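Alpha-rhamnosidase (Dictyoglomus thermophilum, PDB 6I60) probably hydrolyses terminal non-reducing alpha-L-rhamnose residues of alpha-L-rhamnosides, as a multidomain glycoside hydrolase. Local coordinates at residues Y633-V638 and E659-I664; E627-F632 and N724-Y729; E584-F589 and I639-I644. All blocks are in the same frame, centred on the assembly; numbering follows the deposited sequence.

Helix 626-648 is the common element: contact 2 uses its start, contact 1 the next turns and contact 3 the turns after that, each against a different helix of the glycosidase domain. The centres of contacts 1 and 2 are about 12 Å apart, and the two join where I664 CG2 meets T631 CG2 at 3.8 Å. Contact 3 is centred about 13 Å from contact 1 and touches it through A661 CB and I639 CD1, 3.6 Å apart. Contacts 2 and 3 do not touch; their nearest atoms are about 8 Å apart. Bound 2-(2-ethoxyethoxy)ethanol lies against E659 and L660 of contact 1, and the side chain of L641 in contact 3 is about 12 Å from such a molecule.

Contact 1: residues Y633-V638 and E659-I664; sequences YFYHDV and ELADKI. With AE3 (2-(2-ethoxyethoxy)ethanol), chain G.
I664 pushes its CD1 methyl over one face of the F634 ring where helices 626-648 and 651-672 fold back on each other as an antiparallel helical hairpin of the (alpha/alpha)6-barrel glycosidase domain. The local axes run at 164° and come within 9.2 Å. This is the tight part: I664 CD1 makes a CH-pi contact 3.6 Å from the F634 ring centroid, displaced toward the rim. F634 holds CG anti to its backbone nitrogen (chi1 -175°), which swings the ring across toward the partner helix, and L596 of helix 586-599 also packs on it. The other branch of I664, CG2, lies 4.0 Å from Y635 CB. One turn on, V638 CG1 fits between L660 CD2, at 3.8 Å, and A661 CB, at 4.1 Å.

The packing is looser around Y635, which is partly exposed and turns its ring edge, in plane, to A661 O. E659 and D662 lie on the outer side of their helix, open to solvent, and E659 OE2 comes within 3.4 Å of O3 of bound 2-(2-ethoxyethoxy)ethanol (AE3). L660 serves both sides: CD2 faces V638, while CD1 lies 3.5 Å from AE3 O4.

Contact 2: residues E627-F632 and N724-Y729; sequences ELTSTF and NTLPLY
L628, T629 and F632 at the start of helix 626-648 meet L726, P727 and Y729 of helix 722-729, the two segments running almost parallel at 17° with their axes 10.3 Å apart at closest. Both belong to the (alpha/alpha)6-barrel glycosidase domain, and the backbones draw nearest at F632 CA and L726 CA, 6.8 Å apart. The second helix is kinked at P727, whose ring nitrogen carries no hydrogen to bond back to the preceding turn.

L726 is central to this contact, touching L628, T629 and F632. Its CG stands over the centre of the F632 ring, 3.8 Å from the centroid and 11° off the normal, a well-centred CH-pi contact. F632 keeps CG anti to the backbone nitrogen (chi1 166°), laying the ring across the leucine at about a right angle. L726 CD2 then reaches further back along the first helix, where it lies 3.5 Å from F632 CG and 3.9 Å from T629 CG2. On the flank, L628 CD2 packs 4.2 Å from L726 CB and also touches the P727 ring; F668 of helix 651-672 packs on both L628 and P727. Beyond the leucine, Y729 CD2 sits at the F632 ring edge, 4.3 Å from CZ, and Y766 of helix 761-773 meets both rings, edge-to-face in the case of F632.

T629 OG1 bonds S625 O, just ahead of the helix, and S630 OG bonds F607 O; E627 O accepts two bonds from T631, one from its backbone N and one from OG1 at 2.7 Å.

Contact 3: residues E584-F589 and I639-I644; sequences EHYEGF and ITLSKI
The ring of Y586 receives I644 at its edge, with I644 CG2 near the ring plane and 3.7 Å from CD2, while F589, one turn on in helix 586-599, has H585 O over the centre of one face. Y586 N lies on that same face of F589, farther out toward the rim, so the first turn of the helix backs this ring. Y565 adds an edge-to-face contact with F589.

L641 CD1 is the methyl both aromatics share, 3.7 Å from Y586 CE2 and equally 3.7 Å from F589 CB. Its CG is anti to the backbone nitrogen (chi1 -180°), carrying the branched end over to the neighbouring helix, where it crosses Y586 at about a right angle. I644 CD1 adds a contact 4.2 Å from F589 CE2, and W570 and I566 of helix 564-576 pack on I644 and F589 respectively.

The Y586 hydroxyl reaches past these aliphatic groups to hydrogen-bond D653 OD2 in helix 651-672. Cutting Y586 back to alanine is likely to open a gap beside L641 CD1 and I644 CG2 and to leave the D653 carboxylate without its hydroxyl mate.

Between residues 584-589 and 639-644 the side chains meet through carbon atoms, so the shapes of two rings and two branched aliphatic chains, rather than directed bonds, set how they fit in the helical barrel.

Contact 1: residues Y633-V638 and E659-I664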
loop_
_atom_site.group_PDB
_atom_site.type_symbol
_atom_site.label_atom_id
_atom_site.label_comp_id
_atom_site.label_asym_id
_atom_site.label_seq_id
_atom_site.Cartn_x
_atom_site.Cartn_y
_atom_site.Cartn_z
ATOM N N TYR A 633 1.307 19.820 -12.663
ATOM C CA TYR A 633 1.221 18.386 -12.902
ATOM C C TYR A 633 1.090 18.048 -14.380
ATOM O O TYR A 633 1.375 16.910 -14.768
ATOM C CB TYR A 633 0.052 17.793 -12.112
ATOM C CG TYR A 633 0.425 17.444 -10.687
ATOM C CD1 TYR A 633 1.210 16.332 -10.409
ATOM C CD2 TYR A 633 0.010 18.235 -9.623
ATOM C CE1 TYR A 633 1.564 16.010 -9.112
ATOM C CE2 TYR A 633 0.356 17.920 -8.318
ATOM C CZ TYR A 633 1.134 16.806 -8.070
ATOM O OH TYR A 633 1.488 16.481 -6.779
ATOM N N PHE A 634 0.670 19.004 -15.212
ATOM C CA PHE A 634 0.710 18.788 -16.655
ATOM C C PHE A 634 2.150 18.712 -17.144
ATOM O O PHE A 634 2.507 17.819 -17.922
ATOM C CB PHE A 634 -0.048 19.903 -17.376
ATOM C CG PHE A 634 -0.151 19.704 -18.860
ATOM C CD1 PHE A 634 -0.307 18.435 -19.394
ATOM C CD2 PHE A 634 -0.094 20.785 -19.723
ATOM C CE1 PHE A 634 -0.403 18.248 -20.760
ATOM C CE2 PHE A 634 -0.190 20.607 -21.092
ATOM C CZ PHE A 634 -0.344 19.336 -21.611
ATOM N N TYR A 635 2.994 19.641 -16.692
ATOM C CA TYR A 635 4.418 19.556 -16.994
ATOM C C TYR A 635 5.035 18.319 -16.354
ATOM O O TYR A 635 5.898 17.665 -16.951
ATOM C CB TYR A 635 5.124 20.828 -16.520
ATOM C CG TYR A 635 6.629 20.813 -16.671
ATOM C CD1 TYR A 635 7.232 21.243 -17.842
ATOM C CD2 TYR A 635 7.447 20.381 -15.635
ATOM C CE1 TYR A 635 8.607 21.235 -17.982
ATOM C CE2 TYR A 635 8.822 20.367 -15.768
ATOM C CZ TYR A 635 9.396 20.799 -16.943
ATOM O OH TYR A 635 10.763 20.791 -17.086
ATOM N N HIS A 636 4.595 17.979 -15.140
ATOM C CA HIS A 636 5.119 16.800 -14.459
ATOM C C HIS A 636 4.799 15.526 -15.232
ATOM O O HIS A 636 5.666 14.661 -15.405
ATOM C CB HIS A 636 4.555 16.729 -13.038
ATOM C CG HIS A 636 5.089 15.590 -12.225
ATOM N ND1 HIS A 636 4.636 14.296 -12.368
ATOM C CD2 HIS A 636 6.029 15.554 -11.251
ATOM C CE1 HIS A 636 5.280 13.510 -11.524
ATOM N NE2 HIS A 636 6.130 14.249 -10.833
ATOM N N ASP A 637 3.559 15.397 -15.714
ATOM C CA ASP A 637 3.162 14.180 -16.411
ATOM C C ASP A 637 3.869 14.037 -17.752
ATOM O O ASP A 637 4.173 12.916 -18.173
ATOM C CB ASP A 637 1.644 14.152 -16.599
ATOM C CG ASP A 637 0.899 13.867 -15.304
ATOM O OD1 ASP A 637 -0.351 13.882 -15.310
ATOM O OD2 ASP A 637 1.569 13.631 -14.277
ATOM N N VAL A 638 4.145 15.151 -18.425
ATOM C CA VAL A 638 4.787 15.092 -19.733
ATOM C C VAL A 638 6.288 14.854 -19.593
ATOM O O VAL A 638 6.892 14.139 -20.401
ATOM C CB VAL A 638 4.478 16.379 -20.522
ATOM C CG1 VAL A 638 5.253 16.418 -21.824
ATOM C CG2 VAL A 638 2.984 16.485 -20.790
ATOM N N GLU A 659 9.753 18.157 -26.233
ATOM C CA GLU A 659 9.376 19.390 -26.873
ATOM C C GLU A 659 8.132 19.955 -26.272
ATOM O O GLU A 659 8.007 21.125 -26.114
ATOM C CB GLU A 659 9.022 19.115 -28.297
ATOM C CG GLU A 659 10.165 18.995 -29.256
ATOM C CD GLU A 659 9.701 18.934 -30.690
ATOM O OE1 GLU A 659 10.558 18.761 -31.558
ATOM O OE2 GLU A 659 8.495 19.069 -30.952
ATOM N N LEU A 660 7.190 19.125 -25.908
ATOM C CA LEU A 660 5.966 19.643 -25.360
ATOM C C LEU A 660 6.143 20.147 -23.982
ATOM O O LEU A 660 5.497 21.050 -23.592
ATOM C CB LEU A 660 4.877 18.604 -25.401
ATOM C CG LEU A 660 3.614 18.892 -24.631
ATOM C CD1 LEU A 660 2.799 19.929 -25.322
ATOM C CD2 LEU A 660 2.811 17.640 -24.509
ATOM N N ALA A 661 7.066 19.568 -23.245
ATOM C CA ALA A 661 7.378 19.967 -21.902
ATOM C C ALA A 661 7.950 21.338 -21.916
ATOM O O ALA A 661 7.628 22.151 -21.110
ATOM C CB ALA A 661 8.353 19.007 -21.319
ATOM N N ASP A 662 8.786 21.627 -22.882
ATOM C CA ASP A 662 9.299 22.955 -23.057
ATOM C C ASP A 662 8.179 23.937 -23.358
ATOM O O ASP A 662 8.274 25.047 -22.967
ATOM C CB ASP A 662 10.303 22.982 -24.177
ATOM C CG ASP A 662 11.699 22.937 -23.688
ATOM O OD1 ASP A 662 12.298 21.867 -23.684
ATOM O OD2 ASP A 662 12.214 23.979 -23.292
ATOM N N LYS A 663 7.138 23.503 -24.009
ATOM C CA LYS A 663 6.094 24.431 -24.272
ATOM C C LYS A 663 5.473 24.896 -22.953
ATOM O O LYS A 663 5.258 26.038 -22.750
ATOM C CB LYS A 663 5.082 23.825 -25.264
ATOM N N ILE A 664 5.217 23.981 -22.052
ATOM C CA ILE A 664 4.605 24.245 -20.786
ATOM C C ILE A 664 5.436 25.167 -19.928
ATOM O O ILE A 664 5.018 26.242 -19.622
ATOM C CB ILE A 664 4.199 22.919 -20.172
ATOM C CG1 ILE A 664 3.559 22.100 -21.253
ATOM C CG2 ILE A 664 3.159 23.106 -19.130
ATOM C CD1 ILE A 664 3.060 20.772 -20.827
HETATM C C1 AE3 G . 4.393 25.126 -33.401
HETATM C C2 AE3 G . 5.088 23.820 -33.064
HETATM O O2 AE3 G . 4.373 23.171 -32.011
HETATM C C3 AE3 G . 5.239 22.604 -31.029
HETATM C C4 AE3 G . 5.611 21.179 -31.410
HETATM O O3 AE3 G . 5.357 20.269 -30.347
HETATM C C5 AE3 G . 4.254 20.653 -29.568
HETATM C C6 AE3 G . 3.429 19.442 -29.300
HETATM O O4 AE3 G . 2.203 19.958 -28.817
#

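Contact 2: residues E627-F632 and N724-Y729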
loop_
_atom_site.group_PDB
_atom_site.type_symbol
_atom_site.label_atom_id
_atom_site.label_comp_id
_atom_site.label_asym_id
_atom_site.label_seq_id
_atom_site.Cartn_x
_atom_site.Cartn_y
_atom_site.Cartn_z
ATOM N N GLU A 627 -5.000 26.537 -10.811
ATOM C CA GLU A 627 -4.534 26.484 -12.193
ATOM C C GLU A 627 -3.016 26.359 -12.272
ATOM O O GLU A 627 -2.490 25.828 -13.257
ATOM C CB GLU A 627 -5.018 27.717 -12.962
ATOM C CG GLU A 627 -4.272 29.006 -12.640
ATOM C CD GLU A 627 -4.587 29.535 -11.251
ATOM O OE1 GLU A 627 -5.757 29.428 -10.823
ATOM O OE2 GLU A 627 -3.663 30.054 -10.586
ATOM N N LEU A 628 -2.298 26.836 -11.252
ATOM C CA LEU A 628 -0.852 26.654 -11.202
ATOM C C LEU A 628 -0.504 25.224 -10.809
ATOM O O LEU A 628 0.372 24.598 -11.413
ATOM C CB LEU A 628 -0.233 27.648 -10.217
ATOM C CG LEU A 628 1.286 27.843 -10.233
ATOM C CD1 LEU A 628 1.635 29.315 -10.125
ATOM C CD2 LEU A 628 1.954 27.054 -9.118
ATOM N N THR A 629 -1.188 24.697 -9.790
ATOM C CA THR A 629 -1.014 23.296 -9.415
ATOM C C THR A 629 -1.373 22.360 -10.564
ATOM O O THR A 629 -0.705 21.341 -10.761
ATOM C CB THR A 629 -1.868 22.969 -8.186
ATOM O OG1 THR A 629 -1.792 24.057 -7.245
ATOM C CG2 THR A 629 -1.384 21.704 -7.509
ATOM N N SER A 630 -2.397 22.704 -11.354
ATOM C CA SER A 630 -2.811 21.831 -12.450
ATOM C C SER A 630 -1.778 21.833 -13.566
ATOM O O SER A 630 -1.431 20.776 -14.108
ATOM C CB SER A 630 -4.173 22.267 -12.978
ATOM O OG SER A 630 -5.215 21.603 -12.294
ATOM N N THR A 631 -1.286 23.016 -13.936
ATOM C CA THR A 631 -0.230 23.099 -14.937
ATOM C C THR A 631 1.074 22.518 -14.413
ATOM O O THR A 631 1.875 21.993 -15.193
ATOM C CB THR A 631 -0.042 24.551 -15.376
ATOM O OG1 THR A 631 -1.326 25.152 -15.595
ATOM C CG2 THR A 631 0.761 24.623 -16.658
ATOM N N PHE A 632 1.298 22.599 -13.098
ATOM C CA PHE A 632 2.465 21.961 -12.496
ATOM C C PHE A 632 2.471 20.464 -12.771
ATOM O O PHE A 632 3.516 19.885 -13.091
ATOM C CB PHE A 632 2.485 22.242 -10.990
ATOM C CG PHE A 632 3.443 21.378 -10.212
ATOM C CD1 PHE A 632 3.010 20.206 -9.609
ATOM C CD2 PHE A 632 4.768 21.752 -10.059
ATOM C CE1 PHE A 632 3.887 19.417 -8.885
ATOM C CE2 PHE A 632 5.647 20.968 -9.331
ATOM C CZ PHE A 632 5.206 19.799 -8.746
ATOM N N ASN A 724 5.135 29.071 -4.851
ATOM C CA ASN A 724 6.565 29.194 -5.104
ATOM C C ASN A 724 7.336 27.885 -5.011
ATOM O O ASN A 724 8.317 27.721 -5.739
ATOM C CB ASN A 724 7.191 30.209 -4.134
ATOM C CG ASN A 724 7.159 31.627 -4.674
ATOM O OD1 ASN A 724 6.905 31.849 -5.856
ATOM N ND2 ASN A 724 7.418 32.596 -3.805
ATOM N N THR A 725 6.933 26.955 -4.139
ATOM C CA THR A 725 7.656 25.688 -4.042
ATOM C C THR A 725 7.443 24.821 -5.276
ATOM O O THR A 725 8.326 24.035 -5.638
ATOM C CB THR A 725 7.234 24.914 -2.790
ATOM O OG1 THR A 725 5.912 24.390 -2.968
ATOM C CG2 THR A 725 7.255 25.808 -1.571
ATOM N N LEU A 726 6.286 24.951 -5.933
ATOM C CA LEU A 726 5.988 24.073 -7.065
ATOM C C LEU A 726 6.873 24.367 -8.272
ATOM O O LEU A 726 7.511 23.428 -8.781
ATOM C CB LEU A 726 4.494 24.147 -7.402
ATOM C CG LEU A 726 3.612 23.094 -6.727
ATOM C CD1 LEU A 726 3.507 23.356 -5.235
ATOM C CD2 LEU A 726 2.230 23.059 -7.360
ATOM N N PRO A 727 6.975 25.604 -8.778
ATOM C CA PRO A 727 7.912 25.846 -9.886
ATOM C C PRO A 727 9.369 25.684 -9.487
ATOM O O PRO A 727 10.205 25.418 -10.359
ATOM C CB PRO A 727 7.603 27.290 -10.306
ATOM C CG PRO A 727 7.037 27.917 -9.092
ATOM C CD PRO A 727 6.255 26.838 -8.403
ATOM N N LEU A 728 9.699 25.830 -8.201
ATOM C CA LEU A 728 11.063 25.603 -7.738
ATOM C C LEU A 728 11.398 24.123 -7.605
ATOM O O LEU A 728 12.581 23.765 -7.627
ATOM C CB LEU A 728 11.288 26.300 -6.394
ATOM C CG LEU A 728 11.718 27.766 -6.447
ATOM C CD1 LEU A 728 11.556 28.416 -5.082
ATOM C CD2 LEU A 728 13.150 27.891 -6.942
ATOM N N TYR A 729 10.390 23.259 -7.466
ATOM C CA TYR A 729 10.644 21.825 -7.382
ATOM C C TYR A 729 11.055 21.266 -8.738
ATOM O O TYR A 729 12.140 20.691 -8.887
ATOM C CB TYR A 729 9.403 21.103 -6.850
ATOM C CG TYR A 729 9.610 19.620 -6.638
ATOM C CD1 TYR A 729 10.231 19.144 -5.490
ATOM C CD2 TYR A 729 9.189 18.696 -7.587
ATOM C CE1 TYR A 729 10.427 17.791 -5.292
ATOM C CE2 TYR A 729 9.381 17.339 -7.398
ATOM C CZ TYR A 729 10.000 16.892 -6.248
ATOM O OH TYR A 729 10.195 15.544 -6.051
#

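Contact 3: residues E584-F589 and I639-I644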
loop_
_atom_site.group_PDB
_atom_site.type_symbol
_atom_site.label_atom_id
_atom_site.label_comp_id
_atom_site.label_asym_id
_atom_site.label_seq_id
_atom_site.Cartn_x
_atom_site.Cartn_y
_atom_site.Cartn_z
ATOM N N GLU A 584 4.123 -2.114 -19.571
ATOM C CA GLU A 584 2.787 -2.693 -19.490
ATOM C C GLU A 584 1.700 -1.624 -19.461
ATOM O O GLU A 584 0.592 -1.858 -19.958
ATOM C CB GLU A 584 2.693 -3.593 -18.258
ATOM C CG GLU A 584 1.333 -4.220 -18.032
ATOM C CD GLU A 584 1.239 -4.923 -16.695
ATOM O OE1 GLU A 584 0.106 -5.169 -16.228
ATOM O OE2 GLU A 584 2.302 -5.230 -16.112
ATOM N N HIS A 585 1.992 -0.449 -18.897
ATOM C CA HIS A 585 1.015 0.629 -18.783
ATOM C C HIS A 585 1.387 1.847 -19.625
ATOM O O HIS A 585 0.817 2.926 -19.429
ATOM C CB HIS A 585 0.845 1.040 -17.319
ATOM C CG HIS A 585 0.167 0.008 -16.472
ATOM N ND1 HIS A 585 -1.196 -0.199 -16.498
ATOM C CD2 HIS A 585 0.663 -0.869 -15.567
ATOM C CE1 HIS A 585 -1.509 -1.162 -15.650
ATOM N NE2 HIS A 585 -0.400 -1.585 -15.072
ATOM N N TYR A 586 2.325 1.696 -20.565
ATOM C CA TYR A 586 2.804 2.852 -21.321
ATOM C C TYR A 586 1.706 3.446 -22.194
ATOM O O TYR A 586 1.595 4.672 -22.308
ATOM C CB TYR A 586 4.012 2.468 -22.174
ATOM C CG TYR A 586 4.621 3.642 -22.904
ATOM C CD1 TYR A 586 4.326 3.882 -24.241
ATOM C CD2 TYR A 586 5.481 4.519 -22.255
ATOM C CE1 TYR A 586 4.874 4.958 -24.911
ATOM C CE2 TYR A 586 6.037 5.600 -22.918
ATOM C CZ TYR A 586 5.729 5.814 -24.247
ATOM O OH TYR A 586 6.274 6.885 -24.918
ATOM N N GLU A 587 0.890 2.597 -22.824
ATOM C CA GLU A 587 -0.205 3.106 -23.644
ATOM C C GLU A 587 -1.217 3.878 -22.807
ATOM O O GLU A 587 -1.785 4.870 -23.280
ATOM C CB GLU A 587 -0.887 1.955 -24.383
ATOM C CG GLU A 587 -0.244 1.616 -25.719
ATOM C CD GLU A 587 -1.225 1.003 -26.701
ATOM O OE1 GLU A 587 -2.310 0.559 -26.265
ATOM O OE2 GLU A 587 -0.912 0.968 -27.910
ATOM N N GLY A 588 -1.453 3.446 -21.566
ATOM C CA GLY A 588 -2.316 4.208 -20.682
ATOM C C GLY A 588 -1.746 5.565 -20.328
ATOM O O GLY A 588 -2.496 6.531 -20.162
ATOM N N PHE A 589 -0.420 5.661 -20.211
ATOM C CA PHE A 589 0.209 6.953 -19.954
ATOM C C PHE A 589 0.040 7.882 -21.148
ATOM O O PHE A 589 -0.297 9.061 -20.991
ATOM C CB PHE A 589 1.695 6.773 -19.634
ATOM C CG PHE A 589 1.979 5.774 -18.546
ATOM C CD1 PHE A 589 1.031 5.475 -17.580
ATOM C CD2 PHE A 589 3.211 5.141 -18.485
ATOM C CE1 PHE A 589 1.304 4.560 -16.584
ATOM C CE2 PHE A 589 3.488 4.227 -17.491
ATOM C CZ PHE A 589 2.534 3.936 -16.541
ATOM N N ILE A 639 6.912 15.429 -18.562
ATOM C CA ILE A 639 8.355 15.282 -18.394
ATOM C C ILE A 639 8.711 13.840 -18.051
ATOM O O ILE A 639 9.623 13.251 -18.645
ATOM C CB ILE A 639 8.875 16.262 -17.326
ATOM C CG1 ILE A 639 9.257 17.590 -17.973
ATOM C CG2 ILE A 639 10.086 15.687 -16.603
ATOM C CD1 ILE A 639 10.455 17.486 -18.891
ATOM N N THR A 640 7.996 13.247 -17.090
ATOM C CA THR A 640 8.305 11.876 -16.696
ATOM C C THR A 640 7.901 10.876 -17.774
ATOM O O THR A 640 8.503 9.801 -17.872
ATOM C CB THR A 640 7.623 11.534 -15.370
ATOM O OG1 THR A 640 6.212 11.407 -15.576
ATOM C CG2 THR A 640 7.889 12.618 -14.330
ATOM N N LEU A 641 6.892 11.206 -18.585
ATOM C CA LEU A 641 6.552 10.345 -19.713
ATOM C C LEU A 641 7.650 10.365 -20.766
ATOM O O LEU A 641 7.998 9.321 -21.329
ATOM C CB LEU A 641 5.219 10.765 -20.326
ATOM C CG LEU A 641 4.756 9.922 -21.518
ATOM C CD1 LEU A 641 4.629 8.460 -21.125
ATOM C CD2 LEU A 641 3.440 10.440 -22.069
ATOM N N SER A 642 8.206 11.546 -21.049
ATOM C CA SER A 642 9.347 11.622 -21.953
ATOM C C SER A 642 10.563 10.916 -21.367
ATOM O O SER A 642 11.410 10.414 -22.115
ATOM C CB SER A 642 9.675 13.081 -22.269
ATOM O OG SER A 642 10.615 13.606 -21.349
ATOM N N LYS A 643 10.664 10.867 -20.037
ATOM C CA LYS A 643 11.739 10.110 -19.405
ATOM C C LYS A 643 11.496 8.611 -19.529
ATOM O O LYS A 643 12.446 7.832 -19.684
ATOM C CB LYS A 643 11.877 10.515 -17.938
ATOM C CG LYS A 643 13.315 10.664 -17.466
ATOM C CD LYS A 643 13.465 11.813 -16.479
ATOM C CE LYS A 643 14.930 12.068 -16.150
ATOM N NZ LYS A 643 15.116 13.280 -15.300
ATOM N N ILE A 644 10.231 8.190 -19.467
ATOM C CA ILE A 644 9.899 6.782 -19.656
ATOM C C ILE A 644 10.074 6.384 -21.117
ATOM O O ILE A 644 10.527 5.274 -21.425
ATOM C CB ILE A 644 8.468 6.503 -19.155
ATOM C CG1 ILE A 644 8.406 6.607 -17.629
ATOM C CG2 ILE A 644 7.986 5.134 -19.616
ATOM C CD1 ILE A 644 7.002 6.539 -17.065
#